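PDB 6NKI: NRPS from Penicillium fellutanum, which binds NADPH in a Rossmann-type domain of the Male sterility protein family, which forms part of a nonribosomal peptide synthetase. Local coordinates for residues A[321-330]-A[396-407]; A[247-255]-A[357-365]. One frame throughout, in Å; residues are numbered along the deposited sequence.

Contact 1: A[321-330]-A[396-407]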
loop_
_atom_site.group_PDB
_atom_site.type_symbol
_atom_site.label_atom_id
_atom_site.label_comp_id
_atom_site.label_asym_id
_atom_site.label_seq_id
_atom_site.Cartn_x
_atom_site.Cartn_y
_atom_site.Cartn_z
ATOM N N ASP A 321 -11.457 -14.007 4.578
ATOM C CA ASP A 321 -11.406 -12.761 3.826
ATOM C C ASP A 321 -10.812 -12.992 2.441
ATOM O O ASP A 321 -11.268 -12.409 1.447
ATOM C CB ASP A 321 -10.591 -11.741 4.626
ATOM C CG ASP A 321 -10.817 -10.304 4.176
ATOM O OD1 ASP A 321 -11.601 -10.056 3.227
ATOM O OD2 ASP A 321 -10.205 -9.413 4.798
ATOM N N PHE A 322 -9.789 -13.850 2.360
ATOM C CA PHE A 322 -9.170 -14.178 1.078
ATOM C C PHE A 322 -10.187 -14.792 0.108
ATOM O O PHE A 322 -10.392 -14.283 -1.004
ATOM C CB PHE A 322 -7.955 -15.103 1.317
ATOM C CG PHE A 322 -7.450 -15.798 0.064
ATOM C CD1 PHE A 322 -6.751 -15.097 -0.905
ATOM C CD2 PHE A 322 -7.723 -17.157 -0.151
ATOM C CE1 PHE A 322 -6.314 -15.725 -2.065
ATOM C CE2 PHE A 322 -7.309 -17.785 -1.305
ATOM C CZ PHE A 322 -6.583 -17.055 -2.267
ATOM N N TRP A 323 -10.870 -15.861 0.523
ATOM C CA TRP A 323 -11.776 -16.531 -0.407
ATOM C C TRP A 323 -12.981 -15.677 -0.795
ATOM O O TRP A 323 -13.436 -15.760 -1.943
ATOM C CB TRP A 323 -12.267 -17.853 0.153
ATOM C CG TRP A 323 -11.258 -18.935 0.175
ATOM C CD1 TRP A 323 -10.659 -19.479 1.270
ATOM C CD2 TRP A 323 -10.695 -19.587 -0.958
ATOM N NE1 TRP A 323 -9.784 -20.467 0.890
ATOM C CE2 TRP A 323 -9.786 -20.548 -0.478
ATOM C CE3 TRP A 323 -10.881 -19.465 -2.335
ATOM C CZ2 TRP A 323 -9.084 -21.388 -1.324
ATOM C CZ3 TRP A 323 -10.170 -20.295 -3.173
ATOM C CH2 TRP A 323 -9.285 -21.237 -2.665
ATOM N N LYS A 324 -13.521 -14.856 0.118
ATOM C CA LYS A 324 -14.647 -14.051 -0.332
ATOM C C LYS A 324 -14.210 -13.042 -1.368
ATOM O O LYS A 324 -15.048 -12.568 -2.142
ATOM C CB LYS A 324 -15.395 -13.376 0.828
ATOM C CG LYS A 324 -14.640 -12.449 1.738
ATOM C CD LYS A 324 -15.621 -11.709 2.684
ATOM C CE LYS A 324 -16.249 -12.574 3.799
ATOM N NZ LYS A 324 -15.320 -12.969 4.904
ATOM N N ALA A 325 -12.904 -12.754 -1.434
ATOM C CA ALA A 325 -12.362 -11.866 -2.451
ATOM C C ALA A 325 -12.172 -12.596 -3.772
ATOM O O ALA A 325 -12.477 -12.045 -4.835
ATOM C CB ALA A 325 -11.050 -11.265 -1.956
ATOM N N ILE A 326 -11.647 -13.828 -3.715
ATOM C CA ILE A 326 -11.655 -14.722 -4.876
ATOM C C ILE A 326 -13.051 -14.760 -5.506
ATOM O O ILE A 326 -13.239 -14.443 -6.689
ATOM C CB ILE A 326 -11.185 -16.137 -4.464
ATOM C CG1 ILE A 326 -9.691 -16.182 -4.020
ATOM C CG2 ILE A 326 -11.554 -17.172 -5.536
ATOM C CD1 ILE A 326 -8.634 -15.881 -5.136
ATOM N N MET A 327 -14.057 -15.124 -4.710
ATOM C CA MET A 327 -15.394 -15.277 -5.282
ATOM C C MET A 327 -15.940 -13.953 -5.799
ATOM O O MET A 327 -16.647 -13.932 -6.814
ATOM C CB MET A 327 -16.357 -15.873 -4.252
ATOM C CG MET A 327 -16.070 -17.317 -3.809
ATOM S SD MET A 327 -17.280 -17.845 -2.595
ATOM C CE MET A 327 -16.784 -16.932 -1.151
ATOM N N LEU A 328 -15.613 -12.846 -5.128
ATOM C CA LEU A 328 -16.023 -11.534 -5.613
ATOM C C LEU A 328 -15.437 -11.233 -6.987
ATOM O O LEU A 328 -16.111 -10.649 -7.844
ATOM C CB LEU A 328 -15.607 -10.462 -4.609
ATOM C CG LEU A 328 -16.215 -9.057 -4.732
ATOM C CD1 LEU A 328 -16.292 -8.443 -3.347
ATOM C CD2 LEU A 328 -15.446 -8.133 -5.689
ATOM N N GLY A 329 -14.177 -11.624 -7.211
ATOM C CA GLY A 329 -13.548 -11.397 -8.501
ATOM C C GLY A 329 -13.970 -12.411 -9.546
ATOM O O GLY A 329 -14.192 -12.060 -10.712
ATOM N N LEU A 330 -14.081 -13.687 -9.152
ATOM C CA LEU A 330 -14.627 -14.673 -10.082
ATOM C C LEU A 330 -16.072 -14.346 -10.450
ATOM O O LEU A 330 -16.566 -14.772 -11.503
ATOM C CB LEU A 330 -14.542 -16.084 -9.485
ATOM C CG LEU A 330 -13.207 -16.803 -9.218
ATOM C CD1 LEU A 330 -13.454 -18.161 -8.567
ATOM C CD2 LEU A 330 -12.379 -16.957 -10.483
ATOM N N ARG A 396 -6.583 -7.180 -0.342
ATOM C CA ARG A 396 -7.892 -7.672 -0.769
ATOM C C ARG A 396 -8.210 -7.294 -2.203
ATOM O O ARG A 396 -8.624 -8.152 -2.982
ATOM C CB ARG A 396 -8.978 -7.201 0.205
ATOM C CG ARG A 396 -10.368 -7.243 -0.360
ATOM C CD ARG A 396 -11.470 -7.041 0.625
ATOM N NE ARG A 396 -11.353 -5.828 1.425
ATOM C CZ ARG A 396 -11.203 -5.814 2.754
ATOM N NH1 ARG A 396 -11.272 -6.935 3.484
ATOM N NH2 ARG A 396 -11.005 -4.653 3.366
ATOM N N GLN A 397 -7.978 -6.054 -2.588
ATOM C CA GLN A 397 -8.230 -5.713 -3.975
ATOM C C GLN A 397 -7.206 -6.367 -4.890
ATOM O O GLN A 397 -7.493 -6.630 -6.060
ATOM C CB GLN A 397 -8.223 -4.181 -4.176
ATOM C CG GLN A 397 -9.229 -3.454 -3.378
ATOM C CD GLN A 397 -10.648 -3.880 -3.692
ATOM O OE1 GLN A 397 -11.293 -4.516 -2.865
ATOM N NE2 GLN A 397 -11.148 -3.508 -4.880
ATOM N N ALA A 398 -6.006 -6.639 -4.395
ATOM C CA ALA A 398 -5.041 -7.299 -5.269
ATOM C C ALA A 398 -5.505 -8.713 -5.619
ATOM O O ALA A 398 -5.438 -9.121 -6.788
ATOM C CB ALA A 398 -3.650 -7.290 -4.624
ATOM N N VAL A 399 -6.041 -9.451 -4.640
ATOM C CA VAL A 399 -6.603 -10.765 -4.950
ATOM C C VAL A 399 -7.860 -10.644 -5.790
ATOM O O VAL A 399 -8.007 -11.360 -6.789
ATOM C CB VAL A 399 -6.825 -11.619 -3.689
ATOM C CG1 VAL A 399 -7.800 -11.015 -2.784
ATOM C CG2 VAL A 399 -7.396 -12.961 -4.111
ATOM N N VAL A 400 -8.756 -9.700 -5.452
ATOM C CA VAL A 400 -9.956 -9.534 -6.263
ATOM C C VAL A 400 -9.580 -9.288 -7.713
ATOM O O VAL A 400 -10.174 -9.856 -8.631
ATOM C CB VAL A 400 -10.863 -8.405 -5.723
ATOM C CG1 VAL A 400 -11.990 -8.095 -6.727
ATOM C CG2 VAL A 400 -11.515 -8.786 -4.400
ATOM N N ARG A 401 -8.607 -8.420 -7.947
ATOM C CA ARG A 401 -8.288 -8.097 -9.333
ATOM C C ARG A 401 -7.640 -9.291 -10.034
ATOM O O ARG A 401 -7.745 -9.428 -11.261
ATOM C CB ARG A 401 -7.366 -6.874 -9.421
ATOM C CG ARG A 401 -7.828 -5.581 -8.765
ATOM C CD ARG A 401 -9.137 -5.066 -9.334
ATOM N NE ARG A 401 -9.104 -4.875 -10.783
ATOM C CZ ARG A 401 -8.628 -3.793 -11.392
ATOM N NH1 ARG A 401 -8.122 -2.792 -10.680
ATOM N NH2 ARG A 401 -8.655 -3.719 -12.718
ATOM N N ASN A 402 -6.976 -10.165 -9.279
ATOM C CA ASN A 402 -6.344 -11.326 -9.890
ATOM C C ASN A 402 -7.371 -12.425 -10.176
ATOM O O ASN A 402 -7.376 -13.019 -11.263
ATOM C CB ASN A 402 -5.209 -11.843 -8.989
ATOM C CG ASN A 402 -3.978 -10.900 -8.956
ATOM O OD1 ASN A 402 -3.539 -10.394 -9.985
ATOM N ND2 ASN A 402 -3.431 -10.676 -7.765
ATOM N N ALA A 403 -8.268 -12.684 -9.229
ATOM C CA ALA A 403 -9.315 -13.669 -9.462
ATOM C C ALA A 403 -10.241 -13.258 -10.603
ATOM O O ALA A 403 -10.819 -14.117 -11.273
ATOM C CB ALA A 403 -10.109 -13.883 -8.174
ATOM N N GLU A 404 -10.422 -11.954 -10.815
ATOM C CA GLU A 404 -11.151 -11.458 -11.979
ATOM C C GLU A 404 -10.356 -11.638 -13.271
ATOM O O GLU A 404 -10.946 -11.711 -14.353
ATOM C CB GLU A 404 -11.511 -9.987 -11.772
ATOM C CG GLU A 404 -12.220 -9.338 -12.961
ATOM C CD GLU A 404 -12.735 -7.929 -12.680
ATOM O OE1 GLU A 404 -12.547 -7.425 -11.551
ATOM O OE2 GLU A 404 -13.342 -7.333 -13.598
ATOM N N TYR A 405 -9.026 -11.706 -13.186
ATOM C CA TYR A 405 -8.228 -11.973 -14.378
ATOM C C TYR A 405 -8.374 -13.420 -14.822
ATOM O O TYR A 405 -8.676 -13.698 -15.989
ATOM C CB TYR A 405 -6.753 -11.663 -14.131
ATOM C CG TYR A 405 -5.865 -12.149 -15.258
ATOM C CD1 TYR A 405 -5.803 -11.470 -16.463
ATOM C CD2 TYR A 405 -5.108 -13.306 -15.122
ATOM C CE1 TYR A 405 -5.003 -11.915 -17.496
ATOM C CE2 TYR A 405 -4.303 -13.759 -16.151
ATOM C CZ TYR A 405 -4.254 -13.059 -17.339
ATOM O OH TYR A 405 -3.455 -13.496 -18.376
ATOM N N LEU A 406 -8.104 -14.358 -13.912
ATOM C CA LEU A 406 -8.258 -15.766 -14.245
ATOM C C LEU A 406 -9.649 -16.027 -14.810
ATOM O O LEU A 406 -9.798 -16.598 -15.899
ATOM C CB LEU A 406 -7.979 -16.630 -13.011
ATOM C CG LEU A 406 -6.518 -16.599 -12.522
ATOM C CD1 LEU A 406 -6.332 -17.385 -11.225
ATOM C CD2 LEU A 406 -5.559 -17.098 -13.594
ATOM N N ALA A 407 -10.683 -15.552 -14.113
ATOM C CA ALA A 407 -12.045 -15.679 -14.623
ATOM C C ALA A 407 -12.199 -15.084 -16.023
ATOM O O ALA A 407 -13.084 -15.507 -16.775
ATOM C CB ALA A 407 -13.029 -15.027 -13.651
#
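Close packing of two helices, 319-330 on 389-410, brings A325 and G329 up against V399, V400, A403 and E404. The axes cross at -43° with a closest approach of 7.0 Å, a spacing that small residues allow. At G329 backbone meets backbone: its CA lies 4.2 Å from E404 CA, which makes a bent CA-H...O contact with G329 O, 3.3 Å away. A325 CB fits against both valines, 3.4 Å from V399 CG1 and 3.5 Å from V400 CG2. In V399, chi1 of 63° sets CG1 between the backbone N and the carbonyl carbon, facing A325, and leaves CG2 anti to N, where it meets I326 CD1 and the F322 ring. L330 CD2 rests beside A407 CB, 3.8 Å away, while L328 CD2 touches V400 CG1. Beyond this apolar seam, R396 swings across D321 at about a right angle. Its NH1 makes a salt bridge with D321 OD2 at 3.0 Å and a weak hydrogen bond to OD1, the carboxylate and guanidinium planes being 34° apart. N393 OD1 holds R396 NE as well. Apolar contacts therefore make up most of the join, and one partly exposed ion pair adds a charged tie at the start of segment 321-330.

Contact 2: A[247-255]-A[357-365]. With NDP (NADPH dihydro-nicotinamide-adenine-dinucleotide phosphate), chain B.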
loop_
_atom_site.group_PDB
_atom_site.type_symbol
_atom_site.label_atom_id
_atom_site.label_comp_id
_atom_site.label_asym_id
_atom_site.label_seq_id
_atom_site.Cartn_x
_atom_site.Cartn_y
_atom_site.Cartn_z
ATOM N N ASP A 247 2.353 -20.244 -9.405
ATOM C CA ASP A 247 2.423 -19.897 -7.961
ATOM C C ASP A 247 1.533 -20.852 -7.158
ATOM O O ASP A 247 0.352 -20.983 -7.486
ATOM C CB ASP A 247 2.029 -18.435 -7.733
ATOM C CG ASP A 247 2.101 -18.002 -6.282
ATOM O OD1 ASP A 247 3.214 -17.985 -5.729
ATOM O OD2 ASP A 247 1.047 -17.689 -5.723
ATOM N N LEU A 248 2.088 -21.501 -6.139
ATOM C CA LEU A 248 1.252 -22.365 -5.311
ATOM C C LEU A 248 -0.134 -21.774 -5.105
ATOM O O LEU A 248 -1.149 -22.457 -5.279
ATOM C CB LEU A 248 1.917 -22.593 -3.964
ATOM C CG LEU A 248 1.009 -23.286 -2.957
ATOM C CD1 LEU A 248 0.516 -24.640 -3.456
ATOM C CD2 LEU A 248 1.741 -23.430 -1.638
ATOM N N LEU A 249 -0.186 -20.491 -4.758
ATOM C CA LEU A 249 -1.442 -19.839 -4.414
ATOM C C LEU A 249 -2.447 -19.967 -5.553
ATOM O O LEU A 249 -3.539 -20.520 -5.380
ATOM C CB LEU A 249 -1.170 -18.361 -4.081
ATOM C CG LEU A 249 -2.313 -17.575 -3.461
ATOM C CD1 LEU A 249 -2.583 -18.090 -2.051
ATOM C CD2 LEU A 249 -2.040 -16.070 -3.476
ATOM N N TRP A 250 -2.071 -19.490 -6.743
ATOM C CA TRP A 250 -3.020 -19.433 -7.843
ATOM C C TRP A 250 -3.310 -20.805 -8.435
ATOM O O TRP A 250 -4.344 -20.981 -9.090
ATOM C CB TRP A 250 -2.519 -18.497 -8.931
ATOM C CG TRP A 250 -2.347 -17.145 -8.416
ATOM C CD1 TRP A 250 -1.180 -16.444 -8.316
ATOM C CD2 TRP A 250 -3.353 -16.339 -7.808
ATOM N NE1 TRP A 250 -1.409 -15.221 -7.742
ATOM C CE2 TRP A 250 -2.733 -15.133 -7.408
ATOM C CE3 TRP A 250 -4.723 -16.507 -7.583
ATOM C CZ2 TRP A 250 -3.426 -14.114 -6.795
ATOM C CZ3 TRP A 250 -5.408 -15.494 -6.978
ATOM C CH2 TRP A 250 -4.760 -14.300 -6.593
ATOM N N ARG A 251 -2.392 -21.762 -8.259
ATOM C CA ARG A 251 -2.647 -23.130 -8.689
ATOM C C ARG A 251 -3.763 -23.762 -7.855
ATOM O O ARG A 251 -4.584 -24.519 -8.376
ATOM C CB ARG A 251 -1.354 -23.949 -8.600
ATOM C CG ARG A 251 -0.306 -23.727 -9.725
ATOM C CD ARG A 251 1.020 -24.450 -9.373
ATOM N NE ARG A 251 2.063 -24.288 -10.390
ATOM C CZ ARG A 251 2.448 -25.220 -11.263
ATOM N NH1 ARG A 251 3.403 -24.939 -12.137
ATOM N NH2 ARG A 251 1.928 -26.444 -11.240
ATOM N N VAL A 252 -3.819 -23.433 -6.558
ATOM C CA VAL A 252 -4.919 -23.873 -5.697
ATOM C C VAL A 252 -6.199 -23.108 -6.027
ATOM O O VAL A 252 -7.302 -23.657 -5.963
ATOM C CB VAL A 252 -4.537 -23.704 -4.215
ATOM C CG1 VAL A 252 -5.713 -24.018 -3.307
ATOM C CG2 VAL A 252 -3.367 -24.591 -3.883
ATOM N N VAL A 253 -6.072 -21.842 -6.388
ATOM C CA VAL A 253 -7.240 -21.075 -6.796
ATOM C C VAL A 253 -7.776 -21.571 -8.137
ATOM O O VAL A 253 -8.990 -21.572 -8.368
ATOM C CB VAL A 253 -6.875 -19.570 -6.822
ATOM C CG1 VAL A 253 -7.941 -18.740 -7.509
ATOM C CG2 VAL A 253 -6.681 -19.057 -5.388
ATOM N N THR A 254 -6.892 -22.004 -9.039
ATOM C CA THR A 254 -7.344 -22.357 -10.382
ATOM C C THR A 254 -8.044 -23.722 -10.401
ATOM O O THR A 254 -8.913 -23.970 -11.252
ATOM C CB THR A 254 -6.156 -22.315 -11.359
ATOM O OG1 THR A 254 -6.633 -22.399 -12.708
ATOM C CG2 THR A 254 -5.182 -23.477 -11.107
ATOM N N THR A 255 -7.694 -24.614 -9.468
ATOM C CA THR A 255 -8.383 -25.895 -9.390
ATOM C C THR A 255 -9.630 -25.793 -8.528
ATOM O O THR A 255 -10.568 -26.588 -8.690
ATOM C CB THR A 255 -7.457 -26.990 -8.839
ATOM O OG1 THR A 255 -7.231 -26.793 -7.439
ATOM C CG2 THR A 255 -6.108 -26.962 -9.561
ATOM N N HIS A 357 -1.353 -31.580 -14.730
ATOM C CA HIS A 357 -2.217 -30.944 -13.744
ATOM C C HIS A 357 -1.398 -30.065 -12.809
ATOM O O HIS A 357 -0.403 -30.531 -12.242
ATOM C CB HIS A 357 -3.006 -31.965 -12.933
ATOM C CG HIS A 357 -4.011 -31.337 -12.013
ATOM N ND1 HIS A 357 -3.704 -30.952 -10.725
ATOM C CD2 HIS A 357 -5.302 -30.978 -12.213
ATOM C CE1 HIS A 357 -4.770 -30.412 -10.162
ATOM N NE2 HIS A 357 -5.752 -30.410 -11.045
ATOM N N PRO A 358 -1.799 -28.805 -12.603
ATOM C CA PRO A 358 -0.928 -27.855 -11.883
ATOM C C PRO A 358 -0.689 -28.207 -10.420
ATOM O O PRO A 358 0.291 -27.715 -9.848
ATOM C CB PRO A 358 -1.673 -26.516 -12.018
ATOM C CG PRO A 358 -2.553 -26.681 -13.224
ATOM C CD PRO A 358 -2.968 -28.143 -13.206
ATOM N N LEU A 359 -1.534 -29.039 -9.795
ATOM C CA LEU A 359 -1.305 -29.466 -8.417
ATOM C C LEU A 359 -0.646 -30.831 -8.302
ATOM O O LEU A 359 -0.420 -31.296 -7.181
ATOM C CB LEU A 359 -2.604 -29.489 -7.603
ATOM C CG LEU A 359 -3.280 -28.205 -7.134
ATOM C CD1 LEU A 359 -4.506 -28.581 -6.334
ATOM C CD2 LEU A 359 -2.351 -27.326 -6.303
ATOM N N TRP A 360 -0.345 -31.490 -9.413
ATOM C CA TRP A 360 0.440 -32.713 -9.329
ATOM C C TRP A 360 1.834 -32.486 -8.740
ATOM O O TRP A 360 2.306 -33.356 -7.999
ATOM C CB TRP A 360 0.505 -33.359 -10.713
ATOM C CG TRP A 360 1.202 -34.686 -10.793
ATOM C CD1 TRP A 360 0.901 -35.829 -10.100
ATOM C CD2 TRP A 360 2.275 -35.024 -11.675
ATOM N NE1 TRP A 360 1.752 -36.843 -10.472
ATOM C CE2 TRP A 360 2.602 -36.375 -11.439
ATOM C CE3 TRP A 360 3.005 -34.309 -12.630
ATOM C CZ2 TRP A 360 3.626 -37.024 -12.125
ATOM C CZ3 TRP A 360 4.021 -34.956 -13.310
ATOM C CH2 TRP A 360 4.322 -36.300 -13.054
ATOM N N PRO A 361 2.531 -31.387 -9.067
ATOM C CA PRO A 361 3.811 -31.080 -8.439
ATOM C C PRO A 361 3.722 -30.745 -6.939
ATOM O O PRO A 361 4.615 -31.108 -6.212
ATOM C CB PRO A 361 4.301 -29.875 -9.246
ATOM C CG PRO A 361 3.559 -29.994 -10.556
ATOM C CD PRO A 361 2.188 -30.467 -10.140
ATOM N N LEU A 362 2.657 -30.056 -6.520
ATOM C CA LEU A 362 2.516 -29.545 -5.126
ATOM C C LEU A 362 1.749 -30.480 -4.183
ATOM O O LEU A 362 1.619 -30.115 -3.006
ATOM C CB LEU A 362 1.781 -28.200 -5.189
ATOM C CG LEU A 362 2.488 -27.044 -5.894
ATOM C CD1 LEU A 362 1.584 -25.833 -6.004
ATOM C CD2 LEU A 362 3.790 -26.688 -5.201
ATOM N N MET A 363 1.331 -31.662 -4.623
ATOM C CA MET A 363 0.458 -32.501 -3.756
ATOM C C MET A 363 1.103 -32.837 -2.407
ATOM O O MET A 363 0.359 -32.949 -1.424
ATOM C CB MET A 363 0.045 -33.789 -4.467
ATOM C CG MET A 363 -0.908 -33.535 -5.598
ATOM S SD MET A 363 -2.483 -32.950 -4.966
ATOM C CE MET A 363 -3.373 -32.754 -6.505
ATOM N N GLY A 364 2.412 -33.066 -2.372
ATOM C CA GLY A 364 3.078 -33.397 -1.124
ATOM C C GLY A 364 2.860 -32.333 -0.061
ATOM O O GLY A 364 2.628 -32.648 1.110
ATOM N N PHE A 365 2.937 -31.057 -0.457
ATOM C CA PHE A 365 2.724 -29.965 0.488
ATOM C C PHE A 365 1.336 -30.059 1.105
ATOM O O PHE A 365 1.186 -30.148 2.329
ATOM C CB PHE A 365 2.910 -28.614 -0.211
ATOM C CG PHE A 365 2.871 -27.423 0.724
ATOM C CD1 PHE A 365 4.001 -27.045 1.430
ATOM C CD2 PHE A 365 1.703 -26.691 0.902
ATOM C CE1 PHE A 365 3.973 -25.952 2.286
ATOM C CE2 PHE A 365 1.670 -25.603 1.762
ATOM C CZ PHE A 365 2.805 -25.235 2.453
HETATM P PA NDP B . 11.052 -19.101 -10.375
HETATM O O1A NDP B . 11.014 -20.264 -9.426
HETATM O O2A NDP B . 11.335 -19.349 -11.833
HETATM O O5B NDP B . 12.009 -17.828 -9.825
HETATM C C5B NDP B . 13.200 -18.349 -9.350
HETATM C C4B NDP B . 14.367 -17.539 -9.920
HETATM O O4B NDP B . 15.593 -18.270 -9.641
HETATM C C3B NDP B . 14.206 -17.345 -11.419
HETATM O O3B NDP B . 14.700 -16.093 -11.759
HETATM C C2B NDP B . 15.155 -18.420 -12.061
HETATM O O2B NDP B . 15.710 -18.056 -13.249
HETATM C C1B NDP B . 16.261 -18.498 -10.899
HETATM N N9A NDP B . 16.962 -19.832 -10.857
HETATM C C8A NDP B . 16.430 -21.109 -10.567
HETATM N N7A NDP B . 17.357 -22.100 -10.619
HETATM C C5A NDP B . 18.550 -21.428 -10.965
HETATM C C6A NDP B . 19.871 -21.879 -11.178
HETATM N N6A NDP B . 20.195 -23.215 -11.060
HETATM N N1A NDP B . 20.874 -21.013 -11.515
HETATM C C2A NDP B . 20.495 -19.701 -11.626
HETATM N N3A NDP B . 19.308 -19.120 -11.452
HETATM C C4A NDP B . 18.321 -20.021 -11.115
HETATM O O3 NDP B . 9.505 -18.445 -10.321
HETATM P PN NDP B . 8.910 -18.468 -8.818
HETATM O O1N NDP B . 7.666 -17.670 -8.770
HETATM O O2N NDP B . 8.961 -19.860 -8.223
HETATM O O5D NDP B . 9.987 -17.545 -7.630
HETATM C C5D NDP B . 10.214 -16.179 -7.991
HETATM C C4D NDP B . 10.223 -15.204 -6.715
HETATM O O4D NDP B . 8.931 -15.164 -6.090
HETATM C C3D NDP B . 11.225 -15.668 -5.617
HETATM O O3D NDP B . 12.177 -14.644 -5.401
HETATM C C2D NDP B . 10.401 -15.916 -4.322
HETATM O O2D NDP B . 10.912 -15.236 -3.189
HETATM C C1D NDP B . 9.067 -15.293 -4.639
HETATM N N1N NDP B . 7.840 -16.129 -4.231
HETATM C C2N NDP B . 6.734 -15.907 -4.995
HETATM C C3N NDP B . 5.582 -16.570 -4.814
HETATM C C7N NDP B . 4.560 -16.074 -5.706
HETATM O O7N NDP B . 4.711 -15.775 -6.886
HETATM N N7N NDP B . 3.377 -15.812 -5.094
HETATM C C4N NDP B . 5.398 -17.668 -3.756
HETATM C C5N NDP B . 6.596 -17.753 -2.853
HETATM C C6N NDP B . 7.731 -17.028 -3.087
HETATM P P2B NDP B . 14.910 -18.847 -14.748
HETATM O O1X NDP B . 15.641 -18.109 -15.826
HETATM O O2X NDP B . 15.235 -20.334 -14.575
HETATM O O3X NDP B . 13.507 -18.418 -14.453
#
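R251 supplies the polar tie between 247-255 and 357-365: its NH2 donates to the backbone O of P358 at a modelled 2.5 Å, very short, with an N-H...O angle of 152°. The carbonyl lies at the guanidinium edge, near its plane. From CG to NE the arginine chain is extended, carrying the charged end out to the turn; on the way its CD passes 3.7 Å from L362 CD1. P358 is the second residue of a type I beta turn, H357 to W360, closed by W360 N to H357 O at 3.0 Å.

Van der Waals contacts flank that bond. L359 turns both methyls inward, CD2 to V252 CG2 at 3.8 Å and CD1 to T255 OG1, while T255 CG2 meets H357 CE1 at 3.7 Å. Toward the helix start, L248 reaches L362, and its CD2 approaches F365 CE2 at 4.0 Å, the two side chains crossing at about a right angle. The turn and the residues after it, to F365, cover one flank of helix 248-259, whose L249 and V253 pack on F322 of helix 319-330.

Ligand and capping contacts gather at D247, the N-cap residue and part of the NADPH pocket. OD2 accepts weakly from L249 N, although its position is less sure. OD1 is modelled too close to the carboxamide of NADPH for a bond type to be assigned. Hydrogen bonds to the ligand come from N244, R55, T30 and D90.

How the contacts relate
Along the chain the four segments come in the order 247-255, 321-330, 357-365 and 396-407, and the two contacts alternate rather than nest. Contact 2 closes a loop of 101 intervening residues; within it lies helix 319-330, the first partner of contact 1. Contact 1 then closes a loop of 65 residues that contains the turn used by contact 2, and helices 363-369 and 389-410 follow one another. The crossing is also physical: W250 packs on I326 and N402, and V253 on I326. Helix 248-259, which starts at the NADPH pocket, is thereby joined to the turn at 357-360 and to helices 319-330 and 389-410.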